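Local coordinates for protein esterase D (Lactobacillus rhamnosus, PDB 3E1G) that probably hydrolyses carboxylic esters as a serine hydrolase of the alpha/beta-hydrolase fold, at residues V25-A30 against F40-L45; F96-S101 against G121-P126. One frame throughout, in Å; residues are numbered along the deposited sequence.

Contact 1: residues V25-A30 against F40-L45. With DEP (diethyl phosphonate), chain B.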
ATOM      1  N   VAL A  25      10.705   0.792  -9.371  1.00 33.79           N
ATOM      2  CA  VAL A  25       9.905   0.765  -8.093  1.00 33.60           C
ATOM      3  C   VAL A  25       8.418   0.473  -8.328  1.00 33.42           C
ATOM      4  O   VAL A  25       7.812   1.019  -9.217  1.00 33.26           O
ATOM      5  CB  VAL A  25      10.015   2.103  -7.315  1.00 33.63           C
ATOM      6  CG1 VAL A  25       9.294   2.001  -5.975  1.00 33.30           C
ATOM      7  CG2 VAL A  25      11.504   2.495  -7.103  1.00 33.69           C
ATOM      8  N   VAL A  26       7.906  -0.559  -7.636  1.00 33.23           N
ATOM      9  CA  VAL A  26       6.489  -0.879  -7.676  1.00 33.10           C
ATOM     10  C   VAL A  26       5.792  -0.244  -6.453  1.00 32.87           C
ATOM     11  O   VAL A  26       6.312  -0.329  -5.332  1.00 32.72           O
ATOM     12  CB  VAL A  26       6.257  -2.452  -7.670  1.00 33.21           C
ATOM     13  CG1 VAL A  26       4.801  -2.784  -7.401  1.00 33.16           C
ATOM     14  CG2 VAL A  26       6.703  -3.064  -9.027  1.00 33.31           C
ATOM     15  N   LEU A  27       4.747   0.563  -6.716  1.00 32.63           N
ATOM     16  CA  LEU A  27       4.017   1.281  -5.631  1.00 32.51           C
ATOM     17  C   LEU A  27       2.572   0.825  -5.602  1.00 32.42           C
ATOM     18  O   LEU A  27       1.951   0.695  -6.648  1.00 32.34           O
ATOM     19  CB  LEU A  27       4.085   2.819  -5.827  1.00 32.39           C
ATOM     20  CG  LEU A  27       5.489   3.478  -5.796  1.00 32.07           C
ATOM     21  CD1 LEU A  27       5.381   5.020  -6.188  1.00 31.61           C
ATOM     22  CD2 LEU A  27       6.146   3.311  -4.450  1.00 31.05           C
ATOM     23  N   LEU A  28       2.199   0.236  -4.476  1.00 32.38           N
ATOM     24  CA  LEU A  28       0.889  -0.437  -4.345  1.00 32.36           C
ATOM     25  C   LEU A  28       0.009   0.373  -3.456  1.00 32.39           C
ATOM     26  O   LEU A  28       0.360   0.654  -2.332  1.00 32.39           O
ATOM     27  CB  LEU A  28       1.051  -1.881  -3.772  1.00 32.16           C
ATOM     28  CG  LEU A  28       1.990  -2.879  -4.565  1.00 32.02           C
ATOM     29  CD1 LEU A  28       2.101  -4.214  -3.831  1.00 31.82           C
ATOM     30  CD2 LEU A  28       1.508  -3.114  -6.069  1.00 31.32           C
ATOM     31  N   HIS A  29      -1.193   0.657  -3.929  1.00 32.52           N
ATOM     32  CA  HIS A  29      -2.020   1.666  -3.340  1.00 32.71           C
ATOM     33  C   HIS A  29      -2.946   1.081  -2.216  1.00 32.80           C
ATOM     34  O   HIS A  29      -2.816  -0.065  -1.838  1.00 32.85           O
ATOM     35  CB  HIS A  29      -2.853   2.375  -4.447  1.00 32.70           C
ATOM     36  CG  HIS A  29      -3.873   1.493  -5.116  1.00 32.62           C
ATOM     37  ND1 HIS A  29      -5.077   1.166  -4.513  1.00 32.97           N
ATOM     38  CD2 HIS A  29      -3.984   1.082  -6.408  1.00 32.71           C
ATOM     39  CE1 HIS A  29      -5.893   0.647  -5.414  1.00 32.76           C
ATOM     40  NE2 HIS A  29      -5.234   0.523  -6.553  1.00 32.54           N
ATOM     41  N   ALA A  30      -3.708   1.959  -1.581  1.00 33.12           N
ATOM     42  CA  ALA A  30      -4.497   1.610  -0.370  1.00 33.33           C
ATOM     43  C   ALA A  30      -5.879   1.110  -0.732  1.00 33.63           C
ATOM     44  O   ALA A  30      -6.325   1.216  -1.897  1.00 33.58           O
ATOM     45  CB  ALA A  30      -4.615   2.839   0.573  1.00 33.17           C
ATOM     46  N   PHE A  40       2.393  11.893  -6.049  1.00 35.47           N
ATOM     47  CA  PHE A  40       3.577  12.652  -5.581  1.00 35.54           C
ATOM     48  C   PHE A  40       4.778  11.752  -5.500  1.00 35.47           C
ATOM     49  O   PHE A  40       5.905  12.192  -5.772  1.00 35.43           O
ATOM     50  CB  PHE A  40       3.348  13.286  -4.172  1.00 35.82           C
ATOM     51  CG  PHE A  40       2.165  14.175  -4.093  1.00 36.02           C
ATOM     52  CD1 PHE A  40       1.664  14.765  -5.199  1.00 36.56           C
ATOM     53  CD2 PHE A  40       1.560  14.419  -2.893  1.00 36.48           C
ATOM     54  CE1 PHE A  40       0.477  15.468  -5.136  1.00 36.55           C
ATOM     55  CE2 PHE A  40       0.468  15.222  -2.816  1.00 36.38           C
ATOM     56  CZ  PHE A  40      -0.042  15.785  -3.936  1.00 36.29           C
ATOM     57  N   MET A  41       4.571  10.561  -4.935  1.00 35.27           N
ATOM     58  CA  MET A  41       5.666   9.649  -4.667  1.00 35.21           C
ATOM     59  C   MET A  41       6.289   9.205  -5.959  1.00 34.97           C
ATOM     60  O   MET A  41       7.530   9.276  -6.121  1.00 34.96           O
ATOM     61  CB  MET A  41       5.182   8.395  -3.852  1.00 35.16           C
ATOM     62  CG  MET A  41       6.303   7.307  -3.619  1.00 35.40           C
ATOM     63  SD  MET A  41       7.826   7.916  -2.683  1.00 35.78           S
ATOM     64  CE  MET A  41       7.171   7.978  -1.013  1.00 35.14           C
ATOM     65  N   ALA A  42       5.463   8.651  -6.846  1.00 34.81           N
ATOM     66  CA  ALA A  42       5.922   8.217  -8.119  1.00 34.88           C
ATOM     67  C   ALA A  42       6.779   9.326  -8.789  1.00 34.84           C
ATOM     68  O   ALA A  42       7.839   9.060  -9.322  1.00 34.79           O
ATOM     69  CB  ALA A  42       4.762   7.850  -8.988  1.00 34.75           C
ATOM     70  N   ARG A  43       6.275  10.557  -8.768  1.00 34.90           N
ATOM     71  CA  ARG A  43       6.959  11.683  -9.426  1.00 35.00           C
ATOM     72  C   ARG A  43       8.265  12.065  -8.678  1.00 35.07           C
ATOM     73  O   ARG A  43       9.250  12.336  -9.295  1.00 35.20           O
ATOM     74  CB  ARG A  43       6.035  12.895  -9.519  1.00 34.97           C
ATOM     75  CG  ARG A  43       4.924  12.706 -10.438  1.00 34.99           C
ATOM     76  CD  ARG A  43       5.394  12.817 -11.904  1.00 35.34           C
ATOM     77  NE  ARG A  43       4.334  13.283 -12.812  1.00 35.29           N
ATOM     78  CZ  ARG A  43       4.503  13.405 -14.130  1.00 35.54           C
ATOM     79  NH1 ARG A  43       5.665  13.072 -14.679  1.00 35.59           N
ATOM     80  NH2 ARG A  43       3.524  13.859 -14.898  1.00 35.81           N
ATOM     81  N   ALA A  44       8.249  12.022  -7.355  1.00 35.08           N
ATOM     82  CA  ALA A  44       9.456  12.153  -6.598  1.00 35.18           C
ATOM     83  C   ALA A  44      10.489  11.176  -7.074  1.00 35.32           C
ATOM     84  O   ALA A  44      11.640  11.545  -7.284  1.00 35.64           O
ATOM     85  CB  ALA A  44       9.197  11.970  -5.131  1.00 35.13           C
ATOM     86  N   LEU A  45      10.081   9.937  -7.320  1.00 35.42           N
ATOM     87  CA  LEU A  45      11.028   8.889  -7.730  1.00 35.34           C
ATOM     88  C   LEU A  45      11.474   9.117  -9.110  1.00 35.40           C
ATOM     89  O   LEU A  45      12.654   8.998  -9.405  1.00 35.21           O
ATOM     90  CB  LEU A  45      10.396   7.506  -7.617  1.00 35.29           C
ATOM     91  CG  LEU A  45      10.063   7.071  -6.167  1.00 35.13           C
ATOM     92  CD1 LEU A  45       9.244   5.809  -6.152  1.00 34.50           C
ATOM     93  CD2 LEU A  45      11.349   6.898  -5.363  1.00 35.10           C
TER
HETATM   94  C1  DEP B 245      -5.395  -1.785   5.523  1.00 43.22           C
HETATM   95  C2  DEP B 245      -6.247  -3.056   5.478  1.00 43.58           C
HETATM   96  C3  DEP B 245      -6.998   2.743   4.036  1.00 43.41           C
HETATM   97  C4  DEP B 245      -8.511   2.649   4.072  1.00 43.86           C
HETATM   98  O1  DEP B 245      -6.197  -0.663   5.097  1.00 42.90           O
HETATM   99  O2  DEP B 245      -6.447   1.740   4.900  1.00 43.34           O
HETATM  100  O3  DEP B 245      -5.716   0.369   2.734  1.00 41.12           O
HETATM  101  P   DEP B 245      -5.561   0.539   4.306  1.00 41.47           P
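The side chains of L27 and V25 meet those of M41, A42 and L45 through aliphatic carbons; the flat group of 25-30, the imidazole of H29, lies beyond the strand end. At one corner of that ring H29 ND1 donates in the ring plane to A30 O, 2.9 Å away, and NE2 is hydrogen-bonded to F57 N. The rings of H60, edge-to-face, and F57 also meet it. A30 lies close to the ligand, its CB 3.5 Å from O3 of the diethyl phosphonate.

Three of the four side-chain contacts run through one methyl, L27 CD1. L27 carries CG anti to its carbonyl carbon (chi1 -62°), and an extended second torsion drives CD1 out to the helix. There L27 CD1 touches M41 CG at 3.6 Å, the two side chains crossing at about a right angle, and reaches A42 CB at 4.0 Å. L45 brings CD1 in from the next turn, 3.9 Å from L27 CD1 and against both methyls of V25, the nearer being CG1 at 3.8 Å.

Strand 23-28 and helix 39-47 are the first two elements of a beta-alpha-beta unit. Strand 51-54 completes it, with V52 touching L27, A42 and L45. Segment 40-45 runs nearly antiparallel to strand 25-28 (171°). With the amides of A44 and L45 bonded within the helix, to F40 O and M41 O, the join rests on buried apolar surface and depends on shape rather than directional bonds.

Contact 2: residues F96-S101 against G121-P126; sequences FVFGLS and GVFSSP. With DEP (diethyl phosphonate), chain B.
V97 O accepts the amide N of G121 at 3.0 Å, opening a parallel pairing of two neighbouring strands. F98 follows on the face it shares with F123. F98 CB meets the end of the F123 ring, CZ at 3.5 Å, while the two rings lie near parallel, 15° between planes, but are slid so far apart (centroids 5.7 Å) that they barely overlap. Replacing F123 by an alanine would probably open a gap beside F98 CB, where the F123 ring also packs on V241 of helix 234-247 and on F188. On the F98 ring, CD1 comes within 3.5 Å of G121 N, at a residue with no side chain to hold the ring off.

G99 then uses both its polar backbone atoms: N donates to G121 O, and G99 O receives F123 N at 2.7 Å. This glycine begins a Gly-X-Ser-X-Gly sequence consistent with the nucleophile elbow, the sharp strand-to-helix turn of alpha/beta hydrolases, and strands 94-100 and 119-123 with helix 102-113 form the beta-alpha-beta unit around it. L100 returns to the face of F98 and F123, setting CD2 against F123 O.

S101 N reaches F123 O at 2.9 Å, nearly in line with the C=O bond. The residue itself has a positive phi of 48°, the strained backbone expected at the elbow. S101 OG, anti to the backbone N (chi1 -159°), is bonded covalently to P of the diethyl phosphonate at 1.6 Å, in accord with its predicted role as nucleophile; H226, a predicted charge-relay residue, touches its side chain. S101 O, in turn, is gripped by S125 OG at 2.7 Å.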
ATOM      1  N   PHE A  96      12.514  -2.254  -6.222  1.00 35.85           N
ATOM      2  CA  PHE A  96      11.979  -2.058  -4.888  1.00 35.74           C
ATOM      3  C   PHE A  96      10.476  -2.136  -4.950  1.00 35.66           C
ATOM      4  O   PHE A  96       9.858  -1.847  -5.996  1.00 35.59           O
ATOM      5  CB  PHE A  96      12.405  -0.687  -4.333  1.00 35.73           C
ATOM      6  CG  PHE A  96      13.895  -0.532  -4.159  1.00 35.80           C
ATOM      7  CD1 PHE A  96      14.486  -0.619  -2.879  1.00 36.05           C
ATOM      8  CD2 PHE A  96      14.716  -0.448  -5.243  1.00 35.86           C
ATOM      9  CE1 PHE A  96      15.855  -0.466  -2.708  1.00 36.01           C
ATOM     10  CE2 PHE A  96      16.078  -0.263  -5.072  1.00 36.12           C
ATOM     11  CZ  PHE A  96      16.640  -0.261  -3.770  1.00 35.90           C
ATOM     12  N   VAL A  97       9.876  -2.539  -3.849  1.00 35.57           N
ATOM     13  CA  VAL A  97       8.419  -2.667  -3.760  1.00 35.53           C
ATOM     14  C   VAL A  97       7.936  -2.042  -2.458  1.00 35.44           C
ATOM     15  O   VAL A  97       8.318  -2.471  -1.393  1.00 35.37           O
ATOM     16  CB  VAL A  97       7.955  -4.173  -3.768  1.00 35.50           C
ATOM     17  CG1 VAL A  97       6.394  -4.254  -3.830  1.00 35.28           C
ATOM     18  CG2 VAL A  97       8.582  -4.933  -4.932  1.00 35.64           C
ATOM     19  N   PHE A  98       7.084  -1.023  -2.581  1.00 35.50           N
ATOM     20  CA  PHE A  98       6.491  -0.328  -1.429  1.00 35.56           C
ATOM     21  C   PHE A  98       4.959  -0.288  -1.563  1.00 35.52           C
ATOM     22  O   PHE A  98       4.424  -0.247  -2.664  1.00 35.66           O
ATOM     23  CB  PHE A  98       7.036   1.111  -1.344  1.00 35.54           C
ATOM     24  CG  PHE A  98       8.566   1.189  -1.255  1.00 35.64           C
ATOM     25  CD1 PHE A  98       9.208   1.021  -0.057  1.00 35.37           C
ATOM     26  CD2 PHE A  98       9.312   1.576  -2.340  1.00 35.60           C
ATOM     27  CE1 PHE A  98      10.561   1.270   0.052  1.00 35.40           C
ATOM     28  CE2 PHE A  98      10.721   1.683  -2.245  1.00 35.38           C
ATOM     29  CZ  PHE A  98      11.313   1.538  -1.079  1.00 35.33           C
ATOM     30  N   GLY A  99       4.274  -0.259  -0.433  1.00 35.54           N
ATOM     31  CA  GLY A  99       2.835  -0.220  -0.421  1.00 35.71           C
ATOM     32  C   GLY A  99       2.258   0.587   0.735  1.00 35.71           C
ATOM     33  O   GLY A  99       2.842   0.657   1.810  1.00 35.53           O
ATOM     34  N   LEU A 100       1.167   1.308   0.428  1.00 35.96           N
ATOM     35  CA  LEU A 100       0.374   2.096   1.420  1.00 36.02           C
ATOM     36  C   LEU A 100      -0.726   1.206   1.948  1.00 36.09           C
ATOM     37  O   LEU A 100      -1.512   0.633   1.157  1.00 36.08           O
ATOM     38  CB  LEU A 100      -0.269   3.298   0.684  1.00 36.06           C
ATOM     39  CG  LEU A 100      -0.688   4.613   1.348  1.00 36.21           C
ATOM     40  CD1 LEU A 100      -1.874   5.243   0.550  1.00 36.08           C
ATOM     41  CD2 LEU A 100      -0.999   4.515   2.753  1.00 36.96           C
ATOM     42  N   SER A 101      -0.808   1.084   3.269  1.00 36.28           N
ATOM     43  CA  SER A 101      -1.907   0.350   3.930  1.00 36.35           C
ATOM     44  C   SER A 101      -2.148  -1.043   3.287  1.00 36.23           C
ATOM     45  O   SER A 101      -1.308  -1.882   3.341  1.00 36.19           O
ATOM     46  CB  SER A 101      -3.161   1.204   3.923  1.00 36.62           C
ATOM     47  OG  SER A 101      -4.086   0.784   4.922  1.00 37.81           O
ATOM     48  N   GLY A 121       9.105  -2.109   1.461  1.00 36.85           N
ATOM     49  CA  GLY A 121       8.510  -1.795   2.751  1.00 36.89           C
ATOM     50  C   GLY A 121       7.091  -1.238   2.683  1.00 36.89           C
ATOM     51  O   GLY A 121       6.374  -1.394   1.666  1.00 36.55           O
ATOM     52  N   VAL A 122       6.727  -0.484   3.725  1.00 36.99           N
ATOM     53  CA  VAL A 122       5.353  -0.118   3.945  1.00 37.17           C
ATOM     54  C   VAL A 122       5.229   1.368   4.305  1.00 37.26           C
ATOM     55  O   VAL A 122       6.108   1.934   4.917  1.00 36.90           O
ATOM     56  CB  VAL A 122       4.690  -0.999   5.052  1.00 37.19           C
ATOM     57  CG1 VAL A 122       4.691  -2.521   4.631  1.00 36.88           C
ATOM     58  CG2 VAL A 122       5.395  -0.802   6.412  1.00 37.03           C
ATOM     59  N   PHE A 123       4.197   2.006   3.771  1.00 37.56           N
ATOM     60  CA  PHE A 123       3.702   3.255   4.325  1.00 37.93           C
ATOM     61  C   PHE A 123       2.359   3.008   5.067  1.00 38.26           C
ATOM     62  O   PHE A 123       1.394   2.549   4.469  1.00 38.23           O
ATOM     63  CB  PHE A 123       3.502   4.291   3.212  1.00 37.71           C
ATOM     64  CG  PHE A 123       4.553   4.237   2.124  1.00 37.72           C
ATOM     65  CD1 PHE A 123       5.921   4.114   2.445  1.00 37.63           C
ATOM     66  CD2 PHE A 123       4.199   4.357   0.791  1.00 37.36           C
ATOM     67  CE1 PHE A 123       6.877   4.086   1.461  1.00 37.52           C
ATOM     68  CE2 PHE A 123       5.166   4.305  -0.198  1.00 37.63           C
ATOM     69  CZ  PHE A 123       6.516   4.242   0.151  1.00 37.46           C
ATOM     70  N   SER A 124       2.297   3.435   6.321  1.00 38.70           N
ATOM     71  CA  SER A 124       1.140   3.221   7.166  1.00 39.21           C
ATOM     72  C   SER A 124       0.483   1.842   6.933  1.00 39.69           C
ATOM     73  O   SER A 124      -0.668   1.750   6.522  1.00 39.71           O
ATOM     74  CB  SER A 124       0.132   4.341   6.952  1.00 39.13           C
ATOM     75  OG  SER A 124       0.638   5.589   7.444  1.00 38.97           O
ATOM     76  N   SER A 125       1.233   0.782   7.219  1.00 40.42           N
ATOM     77  CA  SER A 125       0.715  -0.614   7.112  1.00 41.01           C
ATOM     78  C   SER A 125       1.455  -1.530   8.101  1.00 41.71           C
ATOM     79  O   SER A 125       2.521  -2.100   7.776  1.00 41.80           O
ATOM     80  CB  SER A 125       0.884  -1.149   5.703  1.00 40.89           C
ATOM     81  OG  SER A 125       0.129  -2.344   5.524  1.00 40.74           O
ATOM     82  N   PRO A 126       0.968  -1.583   9.331  1.00 42.51           N
ATOM     83  CA  PRO A 126       1.594  -2.363  10.383  1.00 43.06           C
ATOM     84  C   PRO A 126       1.469  -3.867  10.150  1.00 43.73           C
ATOM     85  O   PRO A 126       2.014  -4.662  10.954  1.00 43.87           O
ATOM     86  CB  PRO A 126       0.803  -1.950  11.632  1.00 43.04           C
ATOM     87  CG  PRO A 126       0.058  -0.674  11.208  1.00 42.82           C
ATOM     88  CD  PRO A 126      -0.196  -0.820   9.815  1.00 42.45           C
TER
HETATM   89  C1  DEP B 245      -5.395  -1.785   5.523  1.00 43.22           C
HETATM   90  C2  DEP B 245      -6.247  -3.056   5.478  1.00 43.58           C
HETATM   91  C3  DEP B 245      -6.998   2.743   4.036  1.00 43.41           C
HETATM   92  C4  DEP B 245      -8.511   2.649   4.072  1.00 43.86           C
HETATM   93  O1  DEP B 245      -6.197  -0.663   5.097  1.00 42.90           O
HETATM   94  O2  DEP B 245      -6.447   1.740   4.900  1.00 43.34           O
HETATM   95  O3  DEP B 245      -5.716   0.369   2.734  1.00 41.12           O
HETATM   96  P   DEP B 245      -5.561   0.539   4.306  1.00 41.47           P

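How the contacts relate
Contacts 1 and 2 follow one another along the chain yet lie side by side in one sheet, their centres about 10 Å apart. Strands 23-28 and 94-100 are neighbours, joined by probable hydrogen bonds from V26 N to F96 O and from L28 N to F98 O, both 2.9 Å. Side chains pack across this seam as well: V25 CG1 sits 3.7 Å from F98 CD2, and A30 CB lies 3.6 Å from L100 CD1. The two strand ends converge on the diethyl phosphonate, which is also hydrogen-bonded to Y31 N and L102 N; this arrangement is consistent with an oxyanion hole formed by the amides that directly follow 25-30 and 96-101.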